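Local atomic coordinates of DsbA family protein (Salmonella typhimurium, PDB entry 7JVE), a protein that acts as a trimeric thioredoxin-like enzyme that combines thiol oxidase with disulfide isomerase activity and is encoded in a fimbrial operon. Residues L61-R66 / G228-V233; S126-S131 / A200-Q205; S131-R136 / E190-G195; F219-Q224 / M247-A252. One frame throughout, in Å; residues are numbered along the deposited sequence. Where two conformers were deposited one is given.

Interaction 1 (L61-R66 / G228-V233); sequences LALQYR and GDVKRV
Leu63, close to the C-terminal end of helix 37-64, divides its two methyl branches between Val230 and Val233 of the facing loop. Its CD1 lies 3.9 Å from Val230 CG1, and the two side chains meet at about a right angle; its CD2 approaches Val233 CG2 at 4.1 Å, on a slant. The more deeply buried part lies on the inner side of this pair. There Val233 also receives Ala62, whose CB sits 4.0 Å from Val233 CG1. With CG1 anti to the backbone N (chi1 -179°) and CG2 beside that nitrogen, Val233 offers one methyl to each of two successive helix residues. Strand 218-223 closes in behind them, Ala62 resting on Val220 and Val233 on Met222. Segment 228-233 is part of the connection between the antiparallel strands 218-223 and 234-237, the hairpin that precedes the last helix of a thioredoxin fold, so a long helix from the N-terminal part of the chain is laid here against the loop that joins its two strands. Outward, the packing thins. Val230 and Gly228 are exposed, Gly228 is poorly ordered, and its O is 4.2 Å from Leu63 CD1. An Asx turn shapes this outer part: Lys231 N donates to Asp229 OD2 over 3.2 Å, from above the carboxylate plane. A water between Arg66 NH2 and Asp229 O is a doubtful link, since Arg66 has two conformers.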
# COMPACT_ATOMS: atom_id res chain seq x y z
N LEU A 61 22.08 4.62 -18.55
CA LEU A 61 22.45 3.21 -18.50
C LEU A 61 22.11 2.50 -19.81
O LEU A 61 22.91 1.70 -20.31
CB LEU A 61 21.76 2.52 -17.32
CG LEU A 61 22.23 2.98 -15.93
CD1 LEU A 61 21.39 2.32 -14.83
CD2 LEU A 61 23.71 2.66 -15.76
N ALA A 62 20.93 2.80 -20.38
CA ALA A 62 20.54 2.25 -21.68
C ALA A 62 21.55 2.61 -22.76
O ALA A 62 21.93 1.76 -23.57
CB ALA A 62 19.16 2.74 -22.08
N LEU A 63 21.99 3.87 -22.80
CA LEU A 63 22.99 4.26 -23.79
C LEU A 63 24.29 3.52 -23.56
O LEU A 63 24.95 3.11 -24.53
CB LEU A 63 23.21 5.77 -23.77
CG LEU A 63 21.97 6.55 -24.22
CD1 LEU A 63 22.11 8.05 -23.95
CD2 LEU A 63 21.64 6.27 -25.69
N GLN A 64 24.68 3.32 -22.30
CA GLN A 64 25.95 2.64 -22.04
C GLN A 64 25.90 1.15 -22.43
O GLN A 64 26.88 0.60 -22.93
CB GLN A 64 26.33 2.81 -20.57
CG GLN A 64 27.63 2.12 -20.20
CD GLN A 64 27.94 2.13 -18.70
OE1 GLN A 64 27.34 2.88 -17.91
NE2 GLN A 64 28.88 1.29 -18.31
N TYR A 65 24.76 0.48 -22.21
CA TYR A 65 24.66 -0.95 -22.49
C TYR A 65 23.89 -1.24 -23.77
O TYR A 65 23.31 -2.31 -23.92
CB TYR A 65 24.05 -1.68 -21.30
CG TYR A 65 24.97 -1.61 -20.09
CD1 TYR A 65 26.05 -2.47 -19.96
CD2 TYR A 65 24.78 -0.65 -19.11
CE1 TYR A 65 26.91 -2.39 -18.86
CE2 TYR A 65 25.62 -0.55 -18.03
CZ TYR A 65 26.69 -1.41 -17.91
OH TYR A 65 27.51 -1.29 -16.82
N ARG A 66 23.88 -0.30 -24.72
CA ARG A 66 23.15 -0.49 -25.96
C ARG A 66 23.48 -1.82 -26.63
O ARG A 66 22.59 -2.56 -27.06
CB ARG A 66 23.44 0.68 -26.92
CG ARG A 66 22.68 0.60 -28.24
CD ARG A 66 23.10 1.71 -29.21
NE ARG A 66 21.96 2.54 -29.61
CZ ARG A 66 21.76 3.79 -29.19
NH1 ARG A 66 22.63 4.36 -28.38
NH2 ARG A 66 20.70 4.46 -29.60
N GLY A 228 23.48 9.40 -29.40
CA GLY A 228 23.46 9.72 -27.98
C GLY A 228 22.29 10.60 -27.61
O GLY A 228 22.33 11.33 -26.61
N ASP A 229 21.23 10.54 -28.42
CA ASP A 229 20.07 11.40 -28.21
C ASP A 229 19.23 10.82 -27.07
O ASP A 229 18.39 9.95 -27.28
CB ASP A 229 19.27 11.56 -29.50
CG ASP A 229 18.42 12.82 -29.49
OD1 ASP A 229 17.87 13.19 -30.56
OD2 ASP A 229 18.26 13.43 -28.40
N VAL A 230 19.50 11.32 -25.86
CA VAL A 230 18.75 10.95 -24.66
C VAL A 230 17.25 11.12 -24.90
O VAL A 230 16.42 10.43 -24.28
CB VAL A 230 19.23 11.79 -23.46
CG1 VAL A 230 20.72 11.57 -23.20
CG2 VAL A 230 18.91 13.27 -23.66
N LYS A 231 16.89 12.03 -25.81
CA LYS A 231 15.52 12.41 -26.09
C LYS A 231 14.74 11.35 -26.85
O LYS A 231 13.51 11.47 -26.93
CB LYS A 231 15.49 13.72 -26.88
CG LYS A 231 14.11 14.35 -26.97
CD LYS A 231 13.63 14.85 -25.61
CE LYS A 231 14.47 16.02 -25.10
NZ LYS A 231 14.23 17.25 -25.90
N ARG A 232 15.40 10.33 -27.41
CA ARG A 232 14.72 9.27 -28.15
C ARG A 232 14.65 7.94 -27.39
O ARG A 232 14.26 6.93 -27.98
CB ARG A 232 15.39 9.04 -29.51
CG ARG A 232 15.34 10.24 -30.46
CD ARG A 232 15.15 9.78 -31.90
NE ARG A 232 16.40 9.32 -32.50
CZ ARG A 232 16.50 8.55 -33.59
NH1 ARG A 232 15.41 8.13 -34.24
NH2 ARG A 232 17.69 8.19 -34.05
N VAL A 233 15.00 7.92 -26.11
CA VAL A 233 15.05 6.70 -25.30
C VAL A 233 14.02 6.80 -24.18
O VAL A 233 13.89 7.84 -23.55
CB VAL A 233 16.45 6.49 -24.70
CG1 VAL A 233 16.50 5.20 -23.88
CG2 VAL A 233 17.52 6.53 -25.78
O HOH W 1 19.51 7.32 -28.78

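Interaction 2 (S126-S131 / A200-Q205)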
# COMPACT_ATOMS: atom_id res chain seq x y z
N SER A 126 14.91 -18.35 -6.10
CA SER A 126 14.22 -19.63 -6.24
C SER A 126 13.63 -19.83 -7.63
O SER A 126 13.24 -20.96 -7.98
CB SER A 126 13.09 -19.76 -5.20
OG SER A 126 12.14 -18.73 -5.38
N ARG A 127 13.56 -18.78 -8.45
CA ARG A 127 13.03 -18.98 -9.78
C ARG A 127 14.07 -19.45 -10.79
O ARG A 127 13.69 -19.85 -11.90
CB ARG A 127 12.34 -17.70 -10.27
CG ARG A 127 11.20 -17.32 -9.35
CD ARG A 127 10.32 -16.28 -9.93
NE ARG A 127 9.26 -15.95 -8.99
CZ ARG A 127 8.45 -14.92 -9.14
NH1 ARG A 127 8.60 -14.13 -10.20
NH2 ARG A 127 7.52 -14.67 -8.24
N TRP A 128 15.35 -19.45 -10.44
CA TRP A 128 16.38 -19.79 -11.43
C TRP A 128 16.13 -21.12 -12.12
O TRP A 128 16.23 -21.17 -13.35
CB TRP A 128 17.75 -19.76 -10.76
CG TRP A 128 18.22 -18.38 -10.56
CD1 TRP A 128 17.53 -17.35 -10.00
CD2 TRP A 128 19.49 -17.86 -10.92
NE1 TRP A 128 18.29 -16.22 -9.98
CE2 TRP A 128 19.50 -16.50 -10.56
CE3 TRP A 128 20.63 -18.40 -11.52
CZ2 TRP A 128 20.61 -15.67 -10.77
CZ3 TRP A 128 21.74 -17.58 -11.72
CH2 TRP A 128 21.71 -16.23 -11.35
N PRO A 129 15.79 -22.22 -11.43
CA PRO A 129 15.56 -23.48 -12.17
C PRO A 129 14.43 -23.38 -13.20
O PRO A 129 14.61 -23.82 -14.35
CB PRO A 129 15.27 -24.50 -11.05
CG PRO A 129 15.86 -23.89 -9.79
CD PRO A 129 15.69 -22.40 -9.97
N VAL A 130 13.30 -22.78 -12.85
CA VAL A 130 12.18 -22.66 -13.79
C VAL A 130 12.48 -21.62 -14.88
O VAL A 130 12.27 -21.88 -16.07
CB VAL A 130 10.87 -22.34 -13.04
CG1 VAL A 130 9.78 -21.96 -14.00
CG2 VAL A 130 10.44 -23.56 -12.22
N SER A 131 12.98 -20.44 -14.50
CA SER A 131 13.32 -19.44 -15.52
C SER A 131 14.38 -19.97 -16.47
O SER A 131 14.27 -19.80 -17.69
CB SER A 131 13.78 -18.12 -14.88
OG SER A 131 12.72 -17.48 -14.22
N ALA A 200 21.84 -17.64 -21.43
CA ALA A 200 21.03 -16.43 -21.60
C ALA A 200 20.52 -15.92 -20.26
O ALA A 200 20.42 -14.70 -20.05
CB ALA A 200 19.86 -16.72 -22.54
N LEU A 201 20.21 -16.82 -19.33
CA LEU A 201 19.77 -16.39 -18.01
C LEU A 201 20.89 -15.70 -17.24
O LEU A 201 20.66 -14.68 -16.59
CB LEU A 201 19.25 -17.58 -17.21
CG LEU A 201 18.24 -17.22 -16.13
CD1 LEU A 201 16.91 -16.83 -16.80
CD2 LEU A 201 18.06 -18.35 -15.12
N LEU A 202 22.11 -16.23 -17.32
CA LEU A 202 23.25 -15.57 -16.67
C LEU A 202 23.50 -14.20 -17.28
O LEU A 202 23.68 -13.20 -16.57
CB LEU A 202 24.51 -16.44 -16.78
CG LEU A 202 24.54 -17.82 -16.12
CD1 LEU A 202 25.81 -18.59 -16.54
CD2 LEU A 202 24.43 -17.70 -14.58
N THR A 203 23.55 -14.15 -18.62
CA THR A 203 23.79 -12.89 -19.33
C THR A 203 22.69 -11.88 -19.07
O THR A 203 22.96 -10.70 -18.82
CB THR A 203 23.92 -13.18 -20.84
OG1 THR A 203 25.01 -14.07 -21.04
CG2 THR A 203 24.13 -11.89 -21.67
N ASN A 204 21.43 -12.33 -19.11
CA ASN A 204 20.32 -11.40 -18.90
C ASN A 204 20.30 -10.86 -17.48
O ASN A 204 19.98 -9.69 -17.27
CB ASN A 204 19.00 -12.09 -19.23
CG ASN A 204 18.81 -12.30 -20.71
OD1 ASN A 204 19.58 -11.78 -21.52
ND2 ASN A 204 17.78 -13.04 -21.08
N GLN A 205 20.62 -11.69 -16.48
CA GLN A 205 20.63 -11.23 -15.10
C GLN A 205 21.79 -10.27 -14.85
O GLN A 205 21.64 -9.27 -14.13
CB GLN A 205 20.70 -12.41 -14.14
CG GLN A 205 20.83 -12.01 -12.68
CD GLN A 205 19.61 -11.25 -12.20
OE1 GLN A 205 18.52 -11.39 -12.75
NE2 GLN A 205 19.79 -10.43 -11.16
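Trp128 presents the six-membered part of its indole to helix 199-210, and three residues of that helix, Leu201, Leu202 and Gln205, gather round it. The setting is typical of DsbA-like proteins, in which helices are inserted into the thioredoxin fold. Helix 128-145 is the first helix after strand 115-120, helix 199-210 the last before strand 218-223, and this contact brings the two together. Leu202 and Gln205 both cross the tryptophan side chain at roughly a right angle, but they meet different corners of the ring. Leu202 reaches CZ3 with its CD2 at 3.9 Å, whereas Gln205 brings up the aliphatic CG, 4.1 Å from CZ2. The glutamine chain bends about its CB-CG bond (chi2 64°), and the amide plane stands 48° from the indole plane. Its polar end is engaged elsewhere, NE2 bonding to Gln209 OE1 and Ser214 OG, so that what Trp128 meets is the hydrocarbon part. Leu201, deeper in the interface, points at the helix backbone more than at the ring. Its CD2 is 3.8 Å from Trp128 O but 4.4 Å from Trp128 CE3. No hydrogen bond joins the segments; the contact is van der Waals throughout. The second branch of Leu201 completes it one turn further along the helix, where CD1 lies 3.9 Å from Ser131 CB and 4.0 Å from Ser131 C.

Interaction 3 (S131-R136 / E190-G195); sequences SGLAAR and EAQSSG
Leu133 and Gln192 mark the closest backbone approach of two helical segments, their CA atoms 6.6 Å apart; a little further on, at Gly195, the chain leaves helical backbone angles with a positive phi of 87°. At that separation Gly132 has nothing to interpose, and its carbonyl carbon lies 4.2 Å from Gln192 OE1. The glutamine leaves its helix with CG anti to the backbone N and then bends at chi2 (67°), which carries the amide over to the other helix. Here its two ends have different tasks. NE2 lies against the aliphatic start of Leu133, 3.6 Å from Leu133 CB, and also beside Pro129 O of the same helix. OE1 instead accepts a hydrogen bond of 3.0 Å from Arg136 NE, fairly straight (155° at the hydrogen) and lying in both the carbonyl plane and the guanidinium plane, although those two planes are steeply inclined to each other. Arg136 gets there with a chain extended from CG to NE. Ala191 comes over one face of its guanidinium near the rim, CB 3.4 Å from NH1, so a methyl backs the group while an amide oxygen meets its edge. The rotation of the guanidinium is fixed further by Arg136 NH2, which bonds to Ala196 O just past the segment. A third helix, 169-176, fills the corner: Tyr173 touches both Leu133 and Gln192, Val172 touches Leu133, and Glu169 touches Gln192. Elsewhere on helix 128-145, Ala134 packs against Tyr92, two residues before Cys94 of the Cys94-Cys97 disulfide.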
# COMPACT_ATOMS: atom_id res chain seq x y z
N SER A 131 12.98 -20.44 -14.50
CA SER A 131 13.32 -19.44 -15.52
C SER A 131 14.38 -19.97 -16.47
O SER A 131 14.27 -19.80 -17.69
CB SER A 131 13.78 -18.12 -14.88
OG SER A 131 12.72 -17.48 -14.22
N GLY A 132 15.42 -20.62 -15.93
CA GLY A 132 16.46 -21.16 -16.80
C GLY A 132 15.94 -22.21 -17.75
O GLY A 132 16.31 -22.23 -18.93
N LEU A 133 15.09 -23.12 -17.25
CA LEU A 133 14.50 -24.14 -18.11
C LEU A 133 13.64 -23.51 -19.19
O LEU A 133 13.66 -23.96 -20.34
CB LEU A 133 13.66 -25.12 -17.28
CG LEU A 133 12.93 -26.17 -18.14
CD1 LEU A 133 13.93 -26.96 -18.99
CD2 LEU A 133 12.03 -27.15 -17.33
N ALA A 134 12.85 -22.49 -18.84
CA ALA A 134 11.99 -21.87 -19.85
C ALA A 134 12.83 -21.14 -20.89
O ALA A 134 12.46 -21.12 -22.07
CB ALA A 134 10.98 -20.91 -19.20
N ALA A 135 13.96 -20.57 -20.47
CA ALA A 135 14.86 -19.93 -21.43
C ALA A 135 15.53 -20.96 -22.35
O ALA A 135 15.73 -20.69 -23.53
CB ALA A 135 15.89 -19.08 -20.69
N ARG A 136 15.87 -22.16 -21.83
CA ARG A 136 16.44 -23.20 -22.69
C ARG A 136 15.48 -23.60 -23.80
O ARG A 136 15.86 -23.69 -24.97
CB ARG A 136 16.81 -24.45 -21.89
CG ARG A 136 18.04 -24.35 -21.01
CD ARG A 136 18.35 -25.72 -20.37
NE ARG A 136 19.40 -25.58 -19.37
CZ ARG A 136 20.68 -25.41 -19.67
NH1 ARG A 136 21.07 -25.36 -20.94
NH2 ARG A 136 21.58 -25.27 -18.72
N GLU A 190 18.77 -32.98 -20.27
CA GLU A 190 20.12 -33.33 -19.84
C GLU A 190 20.92 -32.09 -19.44
O GLU A 190 21.67 -32.12 -18.46
CB GLU A 190 20.83 -34.13 -20.93
CG GLU A 190 22.31 -34.29 -20.66
CD GLU A 190 22.91 -35.54 -21.29
OE1 GLU A 190 22.24 -36.60 -21.22
OE2 GLU A 190 24.05 -35.47 -21.82
N ALA A 191 20.77 -30.98 -20.18
CA ALA A 191 21.47 -29.76 -19.81
C ALA A 191 20.97 -29.22 -18.47
O ALA A 191 21.76 -28.84 -17.60
CB ALA A 191 21.29 -28.71 -20.91
N GLN A 192 19.65 -29.17 -18.29
CA GLN A 192 19.09 -28.70 -17.02
C GLN A 192 19.59 -29.56 -15.87
O GLN A 192 20.04 -29.04 -14.84
CB GLN A 192 17.57 -28.70 -17.11
CG GLN A 192 16.86 -27.97 -16.02
CD GLN A 192 17.06 -26.44 -16.03
OE1 GLN A 192 17.84 -25.86 -16.81
NE2 GLN A 192 16.39 -25.79 -15.11
N SER A 193 19.59 -30.88 -16.04
CA SER A 193 20.03 -31.77 -14.97
C SER A 193 21.52 -31.66 -14.70
O SER A 193 21.98 -32.06 -13.62
CB SER A 193 19.67 -33.21 -15.32
OG SER A 193 18.27 -33.36 -15.35
N SER A 194 22.30 -31.14 -15.66
CA SER A 194 23.74 -31.02 -15.48
C SER A 194 24.13 -30.00 -14.43
O SER A 194 25.30 -29.98 -14.02
CB SER A 194 24.40 -30.64 -16.81
OG SER A 194 24.09 -29.29 -17.14
N GLY A 195 23.19 -29.18 -13.96
CA GLY A 195 23.50 -28.10 -13.06
C GLY A 195 23.91 -26.81 -13.73
O GLY A 195 23.86 -25.75 -13.08

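Interaction 4 (F219-Q224 / M247-A252)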
# COMPACT_ATOMS: atom_id res chain seq x y z
N PHE A 219 10.77 -2.13 -19.60
CA PHE A 219 10.94 -1.92 -21.04
C PHE A 219 12.01 -0.87 -21.26
O PHE A 219 12.02 0.15 -20.56
CB PHE A 219 9.66 -1.42 -21.71
CG PHE A 219 8.51 -2.37 -21.64
CD1 PHE A 219 7.61 -2.33 -20.58
CD2 PHE A 219 8.30 -3.30 -22.65
CE1 PHE A 219 6.55 -3.20 -20.51
CE2 PHE A 219 7.23 -4.19 -22.58
CZ PHE A 219 6.36 -4.14 -21.51
N VAL A 220 12.88 -1.09 -22.25
CA VAL A 220 13.74 -0.06 -22.80
C VAL A 220 13.37 0.13 -24.27
O VAL A 220 13.44 -0.81 -25.07
CB VAL A 220 15.23 -0.39 -22.68
CG1 VAL A 220 16.05 0.87 -23.04
CG2 VAL A 220 15.57 -0.91 -21.30
N VAL A 221 13.03 1.36 -24.62
CA VAL A 221 12.66 1.74 -25.98
C VAL A 221 13.68 2.76 -26.46
O VAL A 221 13.87 3.80 -25.83
CB VAL A 221 11.23 2.30 -26.03
CG1 VAL A 221 10.77 2.44 -27.47
CG2 VAL A 221 10.29 1.38 -25.20
N MET A 222 14.33 2.47 -27.59
CA MET A 222 15.47 3.24 -28.02
C MET A 222 15.71 3.02 -29.51
O MET A 222 15.37 1.95 -30.04
CB MET A 222 16.72 2.86 -27.21
CG MET A 222 17.17 1.44 -27.47
SD MET A 222 18.44 0.86 -26.34
CE MET A 222 19.57 2.27 -26.27
N PRO A 223 16.28 4.00 -30.21
CA PRO A 223 16.75 3.76 -31.57
C PRO A 223 17.89 2.75 -31.55
O PRO A 223 18.66 2.68 -30.59
CB PRO A 223 17.24 5.14 -32.05
CG PRO A 223 16.71 6.12 -31.03
CD PRO A 223 16.62 5.36 -29.75
N GLN A 224 18.00 1.98 -32.63
CA GLN A 224 19.04 0.97 -32.68
C GLN A 224 20.38 1.56 -33.11
O GLN A 224 21.42 1.09 -32.65
CB GLN A 224 18.62 -0.16 -33.61
CG GLN A 224 17.44 -1.00 -33.12
CD GLN A 224 17.57 -2.44 -33.55
OE1 GLN A 224 18.00 -3.29 -32.77
NE2 GLN A 224 17.24 -2.72 -34.81
N MET A 247 3.83 5.69 -27.53
CA MET A 247 4.48 7.00 -27.61
C MET A 247 6.00 6.87 -27.56
O MET A 247 6.72 7.53 -28.32
CB MET A 247 3.98 7.94 -26.49
CG MET A 247 2.48 8.35 -26.59
SD MET A 247 1.88 9.60 -25.36
CE MET A 247 1.79 8.66 -23.77
N ALA A 248 6.51 5.97 -26.71
CA ALA A 248 7.94 5.72 -26.63
C ALA A 248 8.49 5.18 -27.95
O ALA A 248 9.61 5.53 -28.35
CB ALA A 248 8.23 4.73 -25.50
N ILE A 249 7.72 4.32 -28.63
CA ILE A 249 8.12 3.82 -29.94
C ILE A 249 8.23 4.97 -30.94
O ILE A 249 9.20 5.08 -31.68
CB ILE A 249 7.14 2.73 -30.42
CG1 ILE A 249 7.35 1.44 -29.61
CG2 ILE A 249 7.28 2.47 -31.91
CD1 ILE A 249 6.23 0.42 -29.79
N GLN A 250 7.23 5.85 -30.96
CA GLN A 250 7.27 6.95 -31.93
C GLN A 250 8.42 7.90 -31.64
O GLN A 250 9.06 8.41 -32.56
CB GLN A 250 5.92 7.69 -31.95
CG GLN A 250 4.76 6.79 -32.35
CD GLN A 250 4.96 6.15 -33.74
OE1 GLN A 250 5.03 4.92 -33.87
NE2 GLN A 250 5.04 6.98 -34.76
N LYS A 251 8.71 8.13 -30.36
CA LYS A 251 9.85 8.96 -29.98
C LYS A 251 11.16 8.30 -30.40
O LYS A 251 12.11 9.00 -30.80
CB LYS A 251 9.79 9.20 -28.47
CG LYS A 251 10.99 9.83 -27.82
CD LYS A 251 10.61 10.14 -26.36
CE LYS A 251 11.79 10.04 -25.41
NZ LYS A 251 11.35 10.06 -23.98
N ALA A 252 11.24 6.97 -30.34
CA ALA A 252 12.44 6.26 -30.75
C ALA A 252 12.59 6.20 -32.26
O ALA A 252 13.71 6.03 -32.75
CB ALA A 252 12.45 4.85 -30.16
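Val221 and Pro223 of the strand lie against Ala248 and Ala252 of the helix, whose axis passes 7.2 Å from that of the strand and runs nearly the same way, at 24°. The spacing is small because the helix offers methyl groups: the CA atoms of Pro223 and Ala252 are just 5.0 Å apart. Val221 supplies most of the strand's share. Its CB is 3.9 Å from Ala248 CB, with CG2 leaning on the same methyl. Val221 CG1, placed anti to the backbone N (chi1 -170°), enters the helix surface instead, 3.4 Å from Ala248 O. The same methyl stands 4.0 Å from Ala252 CB, with Ile249 CG1 a little further off. One turn on, Ala252 CB rests over the backbone of the strand, 3.8 Å from Met222 C, while Pro223 CG touches Ala252 O at 3.5 Å. This is the C-terminal part of a thioredoxin fold, in which the last helix returns from the hairpin of strands 218-223 and 234-237 to pack on the sheet. Ala248 accordingly also touches Thr234 and Ile236, and Ile249 reaches Val86 of strand 84-90. The strand spends backbone bonds on its neighbours in the sheet, Val221 with Thr234 and Met222 with Ala85, and in the helix Ala252 N bonds to Ala248 O. With no hydrogen bond across it, the contact is van der Waals packing, of methyls on methyls and of strand side chains against helix carbonyl oxygens, in an interface whose touching residues are all buried.

Overall arrangement
From the N terminus, helix 37-64 opens interaction 1, which closes some 160 residues later at the loop between strands 218-223 and 234-237. Interactions 2 and 3 both fall within that span. They share Ser131 on helix 128-145, and the loop of interaction 3, closed at helix 182-193, lies within that of interaction 2, closed at helix 199-210; together they tie helix 128-145 to helices 182-193 and 199-210. Interaction 4 begins after both have closed and crosses interaction 1, because 228-233 lies between its two segments. The crossing pair touches, Arg232 packing on Lys251 and Ala252, and joins the long helix 37-64, the hairpin and the C-terminal helix. The centres of interactions 3 and 4 lie about 32 Å apart.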